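PDB 4HB9: similarities with probable monooxygenase from Photorhabdus luminescens, which binds FAD and is probably a flavin-dependent monooxygenase of the aromatic-ring-hydroxylase type, possibly acting in stilbene epoxidation. Local coordinates for residues M185-A190 against P325-G330; N210-K215 against L220-W225. All blocks are in the same frame, centred on the assembly; numbering follows the deposited sequence.

Interaction 1: M185-A190 against P325-G330; sequences MIIGRA and PMTGSG. With FAD (flavin-adenine dinucleotide), chain B.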
# COMPACT_ATOMS: atom_id res chain seq x y z
N MSE A 185 15.56 -2.35 -2.21
CA MSE A 185 15.55 -1.88 -0.82
C MSE A 185 15.46 -3.05 0.12
O MSE A 185 15.03 -4.16 -0.25
CB MSE A 185 14.41 -0.89 -0.58
CG MSE A 185 13.01 -1.45 -0.73
SE MSE A 185 11.64 -0.02 -0.43
CE MSE A 185 12.43 1.56 -1.19
N ILE A 186 15.90 -2.80 1.35
CA ILE A 186 15.79 -3.76 2.45
C ILE A 186 15.13 -2.97 3.58
O ILE A 186 15.62 -1.89 3.96
CB ILE A 186 17.17 -4.31 2.86
CG1 ILE A 186 17.84 -5.02 1.69
CG2 ILE A 186 17.06 -5.26 4.04
CD1 ILE A 186 19.25 -5.49 1.97
N ILE A 187 14.02 -3.50 4.09
CA ILE A 187 13.18 -2.83 5.08
C ILE A 187 13.17 -3.67 6.36
O ILE A 187 12.90 -4.88 6.31
CB ILE A 187 11.73 -2.70 4.58
CG1 ILE A 187 11.69 -2.00 3.21
CG2 ILE A 187 10.86 -1.95 5.59
CD1 ILE A 187 10.30 -1.90 2.59
N GLY A 188 13.46 -3.05 7.49
CA GLY A 188 13.35 -3.73 8.79
C GLY A 188 12.61 -2.88 9.80
O GLY A 188 12.41 -1.67 9.59
N ARG A 189 12.18 -3.51 10.89
CA ARG A 189 11.53 -2.80 11.97
C ARG A 189 12.16 -3.20 13.27
O ARG A 189 12.61 -4.33 13.44
CB ARG A 189 10.03 -3.12 12.00
CG ARG A 189 9.70 -4.58 12.34
CD ARG A 189 8.21 -4.88 12.35
NE ARG A 189 7.95 -6.02 13.26
CZ ARG A 189 6.78 -6.32 13.83
NH1 ARG A 189 5.69 -5.64 13.55
NH2 ARG A 189 6.70 -7.34 14.70
N ALA A 190 12.15 -2.27 14.21
CA ALA A 190 12.63 -2.54 15.56
C ALA A 190 11.65 -2.00 16.58
O ALA A 190 11.32 -0.83 16.55
CB ALA A 190 13.99 -1.90 15.75
N PRO A 325 4.35 -3.67 -4.44
CA PRO A 325 3.77 -3.32 -3.13
C PRO A 325 4.90 -2.85 -2.19
O PRO A 325 5.69 -3.68 -1.73
CB PRO A 325 3.13 -4.62 -2.65
CG PRO A 325 3.84 -5.71 -3.38
CD PRO A 325 4.34 -5.13 -4.68
N MSE A 326 4.97 -1.55 -1.94
CA MSE A 326 6.19 -0.93 -1.40
C MSE A 326 5.97 0.23 -0.45
O MSE A 326 4.83 0.58 -0.14
CB MSE A 326 6.96 -0.41 -2.62
CG MSE A 326 6.26 0.76 -3.32
SE MSE A 326 7.43 1.55 -4.69
CE MSE A 326 6.38 3.19 -5.02
N THR A 327 7.08 0.82 0.00
CA THR A 327 7.07 2.09 0.72
C THR A 327 6.59 3.11 -0.26
O THR A 327 7.12 3.21 -1.38
CB THR A 327 8.49 2.62 1.07
OG1 THR A 327 9.24 1.62 1.78
CG2 THR A 327 8.40 3.93 1.92
N GLY A 328 5.62 3.91 0.15
CA GLY A 328 5.11 4.94 -0.72
C GLY A 328 3.72 5.29 -0.28
O GLY A 328 3.41 5.28 0.92
N SER A 329 2.87 5.58 -1.26
CA SER A 329 1.56 6.09 -0.99
C SER A 329 0.48 5.24 -1.65
O SER A 329 -0.57 5.73 -2.00
CB SER A 329 1.48 7.53 -1.47
OG SER A 329 1.72 7.57 -2.86
N GLY A 330 0.73 3.94 -1.78
CA GLY A 330 -0.20 3.06 -2.45
C GLY A 330 -1.55 2.98 -1.73
O GLY A 330 -2.60 3.00 -2.38
PA FAD B . -4.28 -4.72 -1.50
O1A FAD B . -4.56 -3.90 -0.27
O2A FAD B . -3.04 -5.51 -1.74
O5B FAD B . -5.53 -5.69 -1.74
C5B FAD B . -5.58 -6.62 -2.81
C4B FAD B . -6.58 -7.67 -2.37
O4B FAD B . -6.92 -8.48 -3.50
C3B FAD B . -6.05 -8.60 -1.26
O3B FAD B . -7.02 -8.78 -0.22
C2B FAD B . -5.79 -9.88 -2.02
O2B FAD B . -5.87 -11.07 -1.26
C1B FAD B . -6.89 -9.83 -3.09
N9A FAD B . -6.67 -10.64 -4.29
C8A FAD B . -5.54 -10.71 -5.04
N7A FAD B . -5.73 -11.51 -6.13
C5A FAD B . -7.00 -11.96 -6.05
C6A FAD B . -7.83 -12.85 -6.88
N6A FAD B . -7.25 -13.40 -7.97
N1A FAD B . -9.10 -13.10 -6.49
C2A FAD B . -9.63 -12.51 -5.40
N3A FAD B . -8.94 -11.68 -4.59
C4A FAD B . -7.63 -11.37 -4.87
N1 FAD B . 0.81 2.88 1.47
C2 FAD B . 0.62 4.13 1.95
O2 FAD B . -0.18 4.95 1.38
N3 FAD B . 1.26 4.54 3.06
C4 FAD B . 2.16 3.80 3.73
O4 FAD B . 2.72 4.27 4.76
C4X FAD B . 2.45 2.45 3.25
N5 FAD B . 3.34 1.63 3.88
C5X FAD B . 3.58 0.40 3.38
C6 FAD B . 4.50 -0.45 3.99
C7 FAD B . 4.76 -1.73 3.50
C7M FAD B . 5.76 -2.65 4.17
C8 FAD B . 4.05 -2.20 2.29
C8M FAD B . 4.30 -3.59 1.74
C9 FAD B . 3.13 -1.36 1.67
C9A FAD B . 2.86 -0.08 2.16
N10 FAD B . 1.93 0.77 1.52
C10 FAD B . 1.71 2.04 2.03
C1' FAD B . 1.22 0.38 0.29
C2' FAD B . -0.17 -0.20 0.55
O2' FAD B . -0.12 -1.22 1.53
C3' FAD B . -0.72 -0.79 -0.75
O3' FAD B . -0.43 0.12 -1.82
C4' FAD B . -2.22 -0.99 -0.66
O4' FAD B . -2.46 -2.18 0.07
C5' FAD B . -2.88 -1.11 -2.02
O5' FAD B . -4.26 -1.29 -1.80
P FAD B . -5.05 -2.27 -2.81
O1P FAD B . -6.45 -2.32 -2.25
O2P FAD B . -4.81 -1.81 -4.22
O3P FAD B . -4.37 -3.72 -2.75
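Met185 and Ile187 on strand 185-190 meet Thr327 of loop 325-330 through side chains alone, because the two backbones stay well apart: the CA atoms of Ile187 and Thr327 are 9.0 Å from each other, and those of Met185 and Met326 9.4 Å. No hydrogen bond crosses the gap. Thr327 reaches over with OG1, which comes within 3.7 Å of SE of Met185, a selenomethionine, and 3.8 Å from CD1 of Ile187. The Met185 chain is straight at its second torsion and bends at the last (chi3 36°), which leaves selenium rather than the methyl nearest the hydroxyl. Ile187 instead keeps CD1 at the end of a straight branch. The hydroxyl thus rests on a selenium and a methyl group, a light contact on a loop whose first three residues are poorly ordered.

The other side of that loop faces the cofactor. Met326 O stands over the isoalloxazine face, 3.1 Å from FAD C9A, and Gly328 O lies 3.1 Å from FAD N3. The backbone at Gly328 (phi 156°) is one in which a side chain would be jammed against the carbonyl of the residue before, and at Gly330 the lack of a side chain lets CA come to 3.0 Å from FAD O3'. Ser329 precedes helix 330-349, whose N-terminal end lies near FAD O2 and would probably favour negative charge on that part of the flavin.

Within the seven-stranded mixed sheet, strand 179-191 runs between strands 240-251 and 295-301. Met185 and Ile187 pack on Val247 and Leu297 of these neighbours, while Ile186, on the reverse face, is buried against Leu267, Leu270 and Val271 of helix 264-274.

Interaction 2: N210-K215 against L220-W225; sequences NSIVPK and LFISMW
The Phe221 ring meets Ser211 at its edge: OG of Ser211 lies in the ring plane, 3.6 Å from CD1. Asn210 O is just as close, also 3.6 Å from CD1 of Phe221, but approaches obliquely. Phe221 is placed there by its first torsion, which sets CG trans to the backbone N (chi1 177°). A second flat group, the Asn210 carboxamide, is held from outside the hairpin, OD1 by Arg79 NE and ND2 by Asn203 O, which fixes how the amide is turned.

Strands 210-212 and 220-225 form an antiparallel hairpin, their directions 162° apart. Asn210 with Ile222 and Ile212 with Leu220 are hydrogen-bonded pairs, each joined by two backbone bonds; the shortest runs from Ile212 N to Leu220 O at 2.7 Å, the longest from Leu220 N to Ile212 O at 3.2 Å. Between them Ser211 and Phe221 make the non-hydrogen-bonded pair, where Ser211 CA gives a CA-H...O contact of 3.4 Å to Leu220 O.

On the face carrying Asn210, Ile212, Leu220 and Ile222, Ile212 and Leu220 lie alongside each other, their CB atoms 3.9 Å apart. CG1 of Ile212 also approaches CD1 of Ile222 at 4.4 Å. Leu282 of helix 280-287 touches all three aliphatic residues, and strands 79-81 and 240-251 flank the hairpin. Farther along strand 218-228, Met224 O accepts a hydrogen bond from His46 NE2 and Trp225 touches FAD.

The division of labour is plain. One face is packed with Ile212, Leu220 and Ile222 beside the amide of Asn210; the other carries a serine hydroxyl that takes part in a weak hydrogen bond with Trp219 NE1 and lies against the edge of the Phe221 ring. Four backbone bonds set the register, while the side chains add only van der Waals contacts across it.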
# COMPACT_ATOMS: atom_id res chain seq x y z
N ASN A 210 13.85 10.66 9.32
CA ASN A 210 15.24 11.01 9.08
C ASN A 210 15.73 10.31 7.83
O ASN A 210 15.36 9.16 7.56
CB ASN A 210 16.14 10.57 10.24
CG ASN A 210 15.65 11.08 11.59
OD1 ASN A 210 15.68 12.26 11.86
ND2 ASN A 210 15.19 10.18 12.43
N SER A 211 16.56 11.01 7.07
CA SER A 211 17.27 10.43 5.95
C SER A 211 18.77 10.51 6.15
O SER A 211 19.28 11.57 6.49
CB SER A 211 16.88 11.16 4.68
OG SER A 211 15.67 10.62 4.19
N ILE A 212 19.46 9.40 5.93
CA ILE A 212 20.89 9.35 6.02
C ILE A 212 21.42 9.34 4.62
O ILE A 212 21.10 8.43 3.83
CB ILE A 212 21.39 8.09 6.74
CG1 ILE A 212 20.69 7.93 8.10
CG2 ILE A 212 22.90 8.11 6.85
CD1 ILE A 212 20.70 9.12 9.02
N VAL A 213 22.22 10.36 4.31
CA VAL A 213 22.77 10.54 2.97
C VAL A 213 24.28 10.34 3.00
O VAL A 213 25.01 11.27 3.36
CB VAL A 213 22.47 11.93 2.40
CG1 VAL A 213 22.87 11.99 0.93
CG2 VAL A 213 21.00 12.26 2.54
N PRO A 214 24.75 9.14 2.64
CA PRO A 214 26.18 8.88 2.67
C PRO A 214 26.91 9.32 1.41
O PRO A 214 26.29 9.84 0.48
CB PRO A 214 26.23 7.37 2.80
CG PRO A 214 25.05 6.93 1.99
CD PRO A 214 23.99 7.96 2.19
N LYS A 215 28.22 9.07 1.37
CA LYS A 215 29.01 9.33 0.15
C LYS A 215 28.83 8.23 -0.86
O LYS A 215 29.04 8.43 -2.04
CB LYS A 215 30.51 9.45 0.47
CG LYS A 215 30.87 10.51 1.49
CD LYS A 215 32.19 10.16 2.19
CE LYS A 215 32.40 10.96 3.46
NZ LYS A 215 32.88 12.33 3.12
N LEU A 220 19.65 5.64 3.58
CA LEU A 220 18.90 5.01 4.70
C LEU A 220 17.82 5.95 5.19
O LEU A 220 18.09 7.11 5.58
CB LEU A 220 19.80 4.62 5.86
CG LEU A 220 19.14 3.77 6.95
CD1 LEU A 220 18.94 2.31 6.52
CD2 LEU A 220 20.01 3.77 8.20
N PHE A 221 16.58 5.46 5.10
CA PHE A 221 15.41 6.23 5.51
C PHE A 221 14.95 5.65 6.84
O PHE A 221 14.92 4.43 7.00
CB PHE A 221 14.32 6.17 4.43
CG PHE A 221 13.07 6.88 4.82
CD1 PHE A 221 13.07 8.27 4.97
CD2 PHE A 221 11.90 6.18 5.13
CE1 PHE A 221 11.93 8.94 5.38
CE2 PHE A 221 10.75 6.85 5.54
CZ PHE A 221 10.76 8.23 5.65
N ILE A 222 14.62 6.51 7.81
CA ILE A 222 14.17 6.07 9.13
C ILE A 222 12.84 6.73 9.49
O ILE A 222 12.71 7.95 9.43
CB ILE A 222 15.20 6.42 10.22
CG1 ILE A 222 16.53 5.74 9.90
CG2 ILE A 222 14.70 6.01 11.60
CD1 ILE A 222 17.69 6.18 10.77
N SER A 223 11.86 5.94 9.91
CA SER A 223 10.58 6.51 10.33
C SER A 223 9.96 5.62 11.37
O SER A 223 10.69 4.87 12.04
CB SER A 223 9.66 6.70 9.12
OG SER A 223 8.50 7.45 9.48
N MSE A 224 8.63 5.69 11.53
CA MSE A 224 7.96 4.89 12.54
C MSE A 224 6.69 4.28 12.04
O MSE A 224 6.00 4.86 11.20
CB MSE A 224 7.65 5.80 13.74
CG MSE A 224 8.87 5.85 14.66
SE MSE A 224 8.52 6.85 16.31
CE MSE A 224 7.11 5.69 17.02
N TRP A 225 6.40 3.08 12.53
CA TRP A 225 5.14 2.40 12.28
C TRP A 225 4.45 2.06 13.60
O TRP A 225 5.10 1.76 14.59
CB TRP A 225 5.37 1.08 11.60
CG TRP A 225 5.69 1.09 10.13
CD1 TRP A 225 5.37 2.04 9.21
CD2 TRP A 225 6.36 0.04 9.42
NE1 TRP A 225 5.84 1.64 7.96
CE2 TRP A 225 6.45 0.42 8.08
CE3 TRP A 225 6.92 -1.18 9.80
CZ2 TRP A 225 7.07 -0.38 7.11
CZ3 TRP A 225 7.50 -1.99 8.84
CH2 TRP A 225 7.57 -1.58 7.53

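Read from the N terminus, the chain reaches strand 179-191 before the hairpin of 210-212 and 218-228, where interaction 2 closes a short loop with only four residues between its segments. With 134 residues between them, 325-330 returns to 185-190 and closes the wide loop of interaction 1, so the hairpin contact is wholly enclosed by it and the two do not cross. Strand 240-251 separates strands 179-191 and 218-228 in the mixed sheet, yet side chains bridge it: CG2 of Ile187 packs 3.8 Å from CH2 of Trp225. Interaction 2 builds within the sheet; interaction 1 joins that sheet to the flavin-binding loop ahead of helix 330-349.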